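Local coordinates for protein Glucanase/chitosanase (Paenibacillus fukuinensis, PDB 4ZY9) that binds chitosan through the CBM32 module modelled here, one part of an enzyme that probably hydrolyses chitosan and beta-glucans, at residues A[52-63]-A[104-115]. The protein carries 1 engineered substitution. Residues are numbered along the deposited sequence; the frame is centred on the assembly and turned at random. Where two conformers were deposited one is given.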
ATOM      1  N   VAL A  52       2.760   1.567   5.301  1.00  4.51           N
ATOM      2  CA  VAL A  52       3.025   2.890   5.861  1.00  4.57           C
ATOM      3  C   VAL A  52       2.824   2.870   7.337  1.00  4.53           C
ATOM      4  O   VAL A  52       1.907   2.262   7.840  1.00  4.84           O
ATOM      5  CB  VAL A  52       2.206   3.983   5.157  1.00  5.05           C
ATOM      6  CG1 VAL A  52       0.733   3.793   5.296  1.00  5.46           C
ATOM      7  CG2 VAL A  52       2.665   5.353   5.561  1.00  5.50           C
ATOM      8  N   ASN A  53       3.724   3.607   8.059  1.00  4.76           N
ATOM      9  CA  ASN A  53       3.613   3.879   9.490  1.00  4.75           C
ATOM     10  C   ASN A  53       2.951   5.200   9.628  1.00  6.10           C
ATOM     11  O   ASN A  53       3.582   6.246   9.291  1.00  6.42           O
ATOM     12  CB  ASN A  53       5.040   3.846  10.065  1.00  5.14           C
ATOM     13  CG  ASN A  53       5.053   4.107  11.562  1.00  5.91           C
ATOM     14  OD1 ASN A  53       4.117   4.598  12.125  1.00  7.63           O
ATOM     15  ND2 ASN A  53       6.189   3.824  12.193  1.00  7.24           N
ATOM     16  N   LEU A  54       1.728   5.247  10.054  1.00  5.97           N
ATOM     17  CA  LEU A  54       1.026   6.507  10.250  1.00  6.58           C
ATOM     18  C   LEU A  54       1.547   7.394  11.380  1.00  7.63           C
ATOM     19  O   LEU A  54       1.124   8.557  11.514  1.00  8.78           O
ATOM     20  CB  LEU A  54      -0.477   6.231  10.397  1.00  6.22           C
ATOM     21  CG  LEU A  54      -1.181   5.461   9.319  1.00  5.90           C
ATOM     22  CD1 LEU A  54      -2.566   5.226   9.692  1.00  6.59           C
ATOM     23  CD2 LEU A  54      -1.047   6.187   7.979  1.00  6.56           C
ATOM     24  N   GLY A  55       2.467   6.861  12.157  1.00  7.52           N
ATOM     25  CA  GLY A  55       3.164   7.660  13.210  1.00  9.02           C
ATOM     26  C   GLY A  55       2.589   7.365  14.578  1.00 11.93           C
ATOM     27  O   GLY A  55       3.265   7.509  15.590  1.00 13.82           O
ATOM     28  N   SER A  56       1.348   6.967  14.641  1.00 10.41           N
ATOM     29  CA  SER A  56       0.540   6.784  15.864  1.00 10.61           C
ATOM     30  C   SER A  56      -0.668   5.987  15.471  1.00 10.30           C
ATOM     31  O   SER A  56      -0.914   5.837  14.218  1.00 10.14           O
ATOM     32  CB  SER A  56       0.142   8.118  16.484  1.00 13.38           C
ATOM     33  OG  SER A  56      -0.716   8.880  15.649  1.00 15.12           O
ATOM     34  N   SER A  57      -1.384   5.493  16.443  1.00  8.84           N
ATOM     35  CA  SER A  57      -2.675   4.853  16.160  1.00  9.37           C
ATOM     36  C   SER A  57      -3.696   5.837  15.601  1.00  9.85           C
ATOM     37  O   SER A  57      -3.983   6.852  16.273  1.00 11.25           O
ATOM     38  CB  SER A  57      -3.180   4.186  17.402  1.00  9.76           C
ATOM     39  OG  SER A  57      -2.318   3.146  17.781  1.00 10.18           O
ATOM     40  N   GLN A  58      -4.358   5.527  14.474  1.00  7.97           N
ATOM     41  CA  GLN A  58      -5.329   6.435  13.917  0.62  9.24           C
ATOM     42  C   GLN A  58      -6.544   5.663  13.448  1.00  7.61           C
ATOM     43  O   GLN A  58      -6.440   4.511  13.156  1.00  6.65           O
ATOM     44  CB  GLN A  58      -4.693   7.188  12.781  0.62 11.34           C
ATOM     45  CG  GLN A  58      -3.662   8.167  13.287  0.62 14.55           C
ATOM     46  CD  GLN A  58      -3.754   9.379  12.453  0.62 19.11           C
ATOM     47  OE1 GLN A  58      -3.024   9.494  11.502  0.62 22.19           O
ATOM     48  NE2 GLN A  58      -4.755  10.211  12.694  0.62 22.35           N
ATOM     49  N   THR A  59      -7.704   6.346  13.355  1.00  7.60           N
ATOM     50  CA  THR A  59      -8.844   5.779  12.778  1.00  8.04           C
ATOM     51  C   THR A  59      -8.655   5.728  11.267  1.00  7.03           C
ATOM     52  O   THR A  59      -8.356   6.787  10.697  1.00  8.33           O
ATOM     53  CB  THR A  59     -10.060   6.654  13.181  1.00 10.02           C
ATOM     54  OG1 THR A  59     -10.212   6.518  14.586  1.00 14.24           O
ATOM     55  CG2 THR A  59     -11.259   6.050  12.550  1.00 11.60           C
ATOM     56  N   VAL A  60      -8.894   4.626  10.674  1.00  6.26           N
ATOM     57  CA  VAL A  60      -8.796   4.480   9.245  0.70  6.27           C
ATOM     58  C   VAL A  60      -9.989   3.719   8.706  1.00  5.71           C
ATOM     59  O   VAL A  60     -10.498   2.711   9.315  1.00  7.15           O
ATOM     60  CB  VAL A  60      -7.510   3.813   8.791  0.70  7.30           C
ATOM     61  CG1 VAL A  60      -6.273   4.347   9.383  0.70  6.01           C
ATOM     62  CG2 VAL A  60      -7.556   2.438   9.191  0.70  9.01           C
ATOM     63  N   ASN A  61     -10.540   4.174   7.544  1.00  5.65           N
ATOM     64  CA  ASN A  61     -11.625   3.496   6.904  1.00  6.12           C
ATOM     65  C   ASN A  61     -11.511   3.413   5.417  1.00  5.24           C
ATOM     66  O   ASN A  61     -12.438   2.938   4.737  1.00  6.35           O
ATOM     67  CB  ASN A  61     -12.936   4.106   7.330  1.00  6.22           C
ATOM     68  CG  ASN A  61     -13.122   5.489   6.755  1.00  7.41           C
ATOM     69  OD1 ASN A  61     -12.328   6.066   6.088  1.00  7.69           O
ATOM     70  ND2 ASN A  61     -14.316   6.069   7.062  1.00 12.00           N
ATOM     71  N   ARG A  62     -10.412   3.907   4.794  1.00  5.14           N
ATOM     72  CA  ARG A  62     -10.363   3.975   3.336  1.00  4.68           C
ATOM     73  C   ARG A  62      -8.904   3.965   2.861  1.00  4.61           C
ATOM     74  O   ARG A  62      -8.059   4.617   3.504  1.00  4.40           O
ATOM     75  CB  ARG A  62     -11.125   5.176   2.831  1.00  5.10           C
ATOM     76  CG  ARG A  62     -10.891   5.549   1.445  1.00  5.19           C
ATOM     77  CD  ARG A  62     -11.566   6.875   0.968  1.00  5.82           C
ATOM     78  NE  ARG A  62     -11.226   7.266  -0.381  1.00  5.79           N
ATOM     79  CZ  ARG A  62     -10.938   8.519  -0.725  1.00  6.67           C
ATOM     80  NH1 ARG A  62     -11.073   9.534   0.089  1.00  6.26           N
ATOM     81  NH2 ARG A  62     -10.567   8.759  -2.001  1.00  6.91           N
ATOM     82  N   VAL A  63      -8.652   3.281   1.770  1.00  4.53           N
ATOM     83  CA  VAL A  63      -7.339   3.321   1.127  0.80  5.31           C
ATOM     84  C   VAL A  63      -7.546   3.557  -0.333  1.00  5.20           C
ATOM     85  O   VAL A  63      -8.439   2.943  -0.984  1.00  6.16           O
ATOM     86  CB  VAL A  63      -6.599   1.967   1.266  0.80  5.36           C
ATOM     87  CG1 VAL A  63      -5.365   1.857   0.394  0.80  6.00           C
ATOM     88  CG2 VAL A  63      -6.138   1.775   2.684  0.80  4.93           C
ATOM     89  N   ASP A 104      -9.968   2.255  -5.109  1.00  6.49           N
ATOM     90  CA  ASP A 104     -10.331   3.098  -3.942  1.00  6.37           C
ATOM     91  C   ASP A 104     -11.282   2.273  -3.100  1.00  6.86           C
ATOM     92  O   ASP A 104     -12.378   1.882  -3.674  1.00  8.11           O
ATOM     93  CB  ASP A 104     -10.871   4.428  -4.445  1.00  7.14           C
ATOM     94  CG  ASP A 104     -11.008   5.465  -3.385  1.00  7.09           C
ATOM     95  OD1 ASP A 104     -11.056   5.165  -2.204  1.00  8.07           O
ATOM     96  OD2 ASP A 104     -11.234   6.590  -3.757  1.00  8.25           O
ATOM     97  N   ILE A 105     -10.939   1.945  -1.887  1.00  6.40           N
ATOM     98  CA  ILE A 105     -11.600   0.970  -1.055  1.00  7.37           C
ATOM     99  C   ILE A 105     -11.950   1.532   0.257  1.00  5.88           C
ATOM    100  O   ILE A 105     -11.115   2.099   0.931  1.00  6.10           O
ATOM    101  CB  ILE A 105     -10.691  -0.274  -0.824  1.00 10.42           C
ATOM    102  CG1 ILE A 105     -10.146  -0.852  -2.140  1.00 11.88           C
ATOM    103  CG2 ILE A 105     -11.369  -1.314   0.047  1.00 13.63           C
ATOM    104  CD1 ILE A 105      -8.660  -1.074  -2.153  1.00 13.03           C
ATOM    105  N   THR A 106     -13.238   1.397   0.654  1.00  6.96           N
ATOM    106  CA  THR A 106     -13.732   1.822   1.948  1.00  7.19           C
ATOM    107  C   THR A 106     -14.153   0.579   2.801  1.00  7.47           C
ATOM    108  O   THR A 106     -14.697  -0.378   2.194  1.00  8.85           O
ATOM    109  CB  THR A 106     -14.880   2.831   1.740  1.00  8.40           C
ATOM    110  OG1 THR A 106     -14.329   4.056   1.253  1.00  8.35           O
ATOM    111  CG2 THR A 106     -15.530   3.172   3.049  1.00  8.93           C
ATOM    112  N   PHE A 107     -13.873   0.607   4.046  1.00  8.23           N
ATOM    113  CA  PHE A 107     -14.131  -0.514   4.961  1.00  7.19           C
ATOM    114  C   PHE A 107     -14.625   0.013   6.288  1.00  7.09           C
ATOM    115  O   PHE A 107     -14.545   1.188   6.563  1.00  7.33           O
ATOM    116  CB  PHE A 107     -12.913  -1.442   5.094  1.00  7.74           C
ATOM    117  CG  PHE A 107     -11.585  -0.738   5.230  1.00  6.74           C
ATOM    118  CD1 PHE A 107     -10.871  -0.376   4.159  1.00  7.19           C
ATOM    119  CD2 PHE A 107     -11.180  -0.402   6.464  1.00  6.15           C
ATOM    120  CE1 PHE A 107      -9.672   0.270   4.351  1.00  7.01           C
ATOM    121  CE2 PHE A 107      -9.972   0.249   6.648  1.00  7.47           C
ATOM    122  CZ  PHE A 107      -9.267   0.634   5.560  1.00  6.96           C
ATOM    123  N   THR A 108     -15.152  -0.852   7.128  1.00  7.66           N
ATOM    124  CA  THR A 108     -15.586  -0.428   8.440  1.00  8.63           C
ATOM    125  C   THR A 108     -14.417   0.075   9.245  1.00  7.12           C
ATOM    126  O   THR A 108     -13.279  -0.544   9.192  1.00  7.70           O
ATOM    127  CB  THR A 108     -16.296  -1.539   9.211  1.00  9.62           C
ATOM    128  OG1 THR A 108     -15.567  -2.700   9.220  1.00 12.76           O
ATOM    129  CG2 THR A 108     -17.722  -1.749   8.550  1.00 10.11           C
ATOM    130  N   ALA A 109     -14.571   1.093  10.001  1.00  7.72           N
ATOM    131  CA  ALA A 109     -13.427   1.764  10.574  1.00  7.89           C
ATOM    132  C   ALA A 109     -12.635   0.902  11.562  1.00  7.16           C
ATOM    133  O   ALA A 109     -13.166   0.042  12.346  1.00  8.57           O
ATOM    134  CB  ALA A 109     -13.869   2.956  11.374  1.00  8.79           C
ATOM    135  N   ARG A 110     -11.340   1.050  11.512  1.00  6.66           N
ATOM    136  CA  ARG A 110     -10.368   0.345  12.397  0.80  7.47           C
ATOM    137  C   ARG A 110      -9.430   1.337  12.958  1.00  6.45           C
ATOM    138  O   ARG A 110      -9.275   2.466  12.443  1.00  7.98           O
ATOM    139  CB  ARG A 110      -9.697  -0.739  11.564  0.80 11.34           C
ATOM    140  CG  ARG A 110     -10.555  -2.003  11.673  0.80 12.15           C
ATOM    141  CD  ARG A 110      -9.971  -3.112  10.976  0.80 10.99           C
ATOM    142  NE  ARG A 110     -11.002  -4.065  10.613  0.80 10.24           N
ATOM    143  CZ  ARG A 110     -11.304  -5.137  11.289  0.80  9.28           C
ATOM    144  NH1 ARG A 110     -10.579  -5.473  12.327  0.80  9.37           N
ATOM    145  NH2 ARG A 110     -12.305  -5.912  10.879  0.80  9.26           N
ATOM    146  N   THR A 111      -8.748   0.990  14.048  1.00  6.30           N
ATOM    147  CA  THR A 111      -7.635   1.785  14.548  0.80  6.39           C
ATOM    148  C   THR A 111      -6.350   1.070  14.084  1.00  5.20           C
ATOM    149  O   THR A 111      -6.192  -0.139  14.262  1.00  5.81           O
ATOM    150  CB  THR A 111      -7.566   1.885  16.074  0.80  6.29           C
ATOM    151  OG1 THR A 111      -8.840   2.442  16.470  0.80  9.09           O
ATOM    152  CG2 THR A 111      -6.379   2.637  16.495  0.80  6.51           C
ATOM    153  N   ALA A 112      -5.499   1.829  13.416  1.00  5.24           N
ATOM    154  CA  ALA A 112      -4.233   1.256  12.880  1.00  5.77           C
ATOM    155  C   ALA A 112      -3.122   2.246  12.986  1.00  5.08           C
ATOM    156  O   ALA A 112      -3.311   3.441  12.842  1.00  5.48           O
ATOM    157  CB  ALA A 112      -4.439   0.891  11.396  1.00  7.43           C
ATOM    158  N   LYS A 113      -1.950   1.711  13.268  1.00  4.88           N
ATOM    159  CA  LYS A 113      -0.700   2.435  13.114  1.00  4.90           C
ATOM    160  C   LYS A 113      -0.086   2.116  11.765  1.00  4.37           C
ATOM    161  O   LYS A 113       0.658   2.969  11.203  1.00  5.42           O
ATOM    162  CB  LYS A 113       0.259   2.112  14.249  1.00  6.34           C
ATOM    163  CG  LYS A 113       1.557   2.885  14.179  1.00  6.49           C
ATOM    164  CD  LYS A 113       2.446   2.644  15.371  1.00  7.79           C
ATOM    165  CE  LYS A 113       3.760   3.342  15.211  1.00  8.91           C
ATOM    166  NZ  LYS A 113       4.688   3.082  16.340  1.00 10.51           N
ATOM    167  N   TYR A 114      -0.305   0.953  11.225  1.00  4.22           N
ATOM    168  CA  TYR A 114       0.264   0.526   9.954  1.00  4.02           C
ATOM    169  C   TYR A 114      -0.773   0.046   8.979  1.00  4.10           C
ATOM    170  O   TYR A 114      -1.710  -0.659   9.411  1.00  4.66           O
ATOM    171  CB  TYR A 114       1.313  -0.582  10.144  1.00  4.90           C
ATOM    172  CG  TYR A 114       2.379  -0.311  11.150  1.00  5.30           C
ATOM    173  CD1 TYR A 114       3.521   0.392  10.843  1.00  5.24           C
ATOM    174  CD2 TYR A 114       2.212  -0.692  12.478  1.00  6.25           C
ATOM    175  CE1 TYR A 114       4.546   0.633  11.772  1.00  6.14           C
ATOM    176  CE2 TYR A 114       3.230  -0.425  13.454  1.00  6.32           C
ATOM    177  CZ  TYR A 114       4.344   0.177  13.046  1.00  6.77           C
ATOM    178  OH  TYR A 114       5.313   0.480  14.021  1.00  8.28           O
ATOM    179  N   VAL A 115      -0.621   0.378   7.706  1.00  3.64           N
ATOM    180  CA  VAL A 115      -1.588  -0.028   6.691  1.00  3.51           C
ATOM    181  C   VAL A 115      -0.780  -0.629   5.531  1.00  3.59           C
ATOM    182  O   VAL A 115       0.195   0.044   5.084  1.00  4.05           O
ATOM    183  CB  VAL A 115      -2.442   1.167   6.217  1.00  4.17           C
ATOM    184  CG1 VAL A 115      -3.449   0.690   5.164  1.00  4.74           C
ATOM    185  CG2 VAL A 115      -3.116   1.794   7.387  1.00  4.51           C
TER
HETATM  186  O   HOH W   1       6.818   4.352  15.053  1.00 20.96           O
HETATM  187  O   HOH W   2      -8.645   5.269  16.469  1.00 19.19           O
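Phe-107 tucks its ring under the Asn-61 peptide, the Asn-61 carbonyl carbon over the ring centre, 3.6 Å above its plane. Its CG sits between its own backbone N and carbonyl carbon (chi1 43°), a setting that turns the ring back under the neighbouring strand. There it fills the hollow between two valine bumps, each modelled in two conformers: in one of these, Val-60 CG2 comes to 4.1 Å from Phe-107 CE2, and Val-63 CG2 to 4.2 Å from Phe-107 CE1. The strands bulge here, the pairing slipping by two residues between Val-60/Arg-110 and Arg-62/Thr-106, while Phe-107 N still donates to Asn-61 O. Both segments turn corners and pass from one sheet to the other of the beta-sandwich of this CBM32 module, antiparallel partners on both. Between the sheets, in the same conformers, Val-63 CG2 passes Val-115 CG1 at 3.8 Å and Val-60 CG2 nests against the small Ala-112 CB; Phe-133 of strand 129-136 packs against Val-63 and Val-115. At the turn, Leu-54 CD1 lies across Val-115 CG2, 4.2 Å away.

On the outer face Arg-62, extended from CG to NE, meets Asp-104 with one nitrogen to each oxygen: NE to OD1 at 2.8 Å, nearly straight at 172° and on the syn lone pair, and NH2 to OD2 at 2.9 Å. Guanidinium and carboxylate are nearly coplanar; Tyr-136 adds a cation-pi contact. Replacing Arg-62 by an alanine is likely to leave the Asp-104 carboxylate without its charged mate and free to swing. At the other end the Asn-53 amide lies alongside Tyr-114, planes 52° apart, Asn-53 CG 3.5 Å from Tyr-114 CE1. Lys-113 runs beside that amide; its NZ and Asn-53 ND2 share a water, and NZ also donates to Ser-83 O.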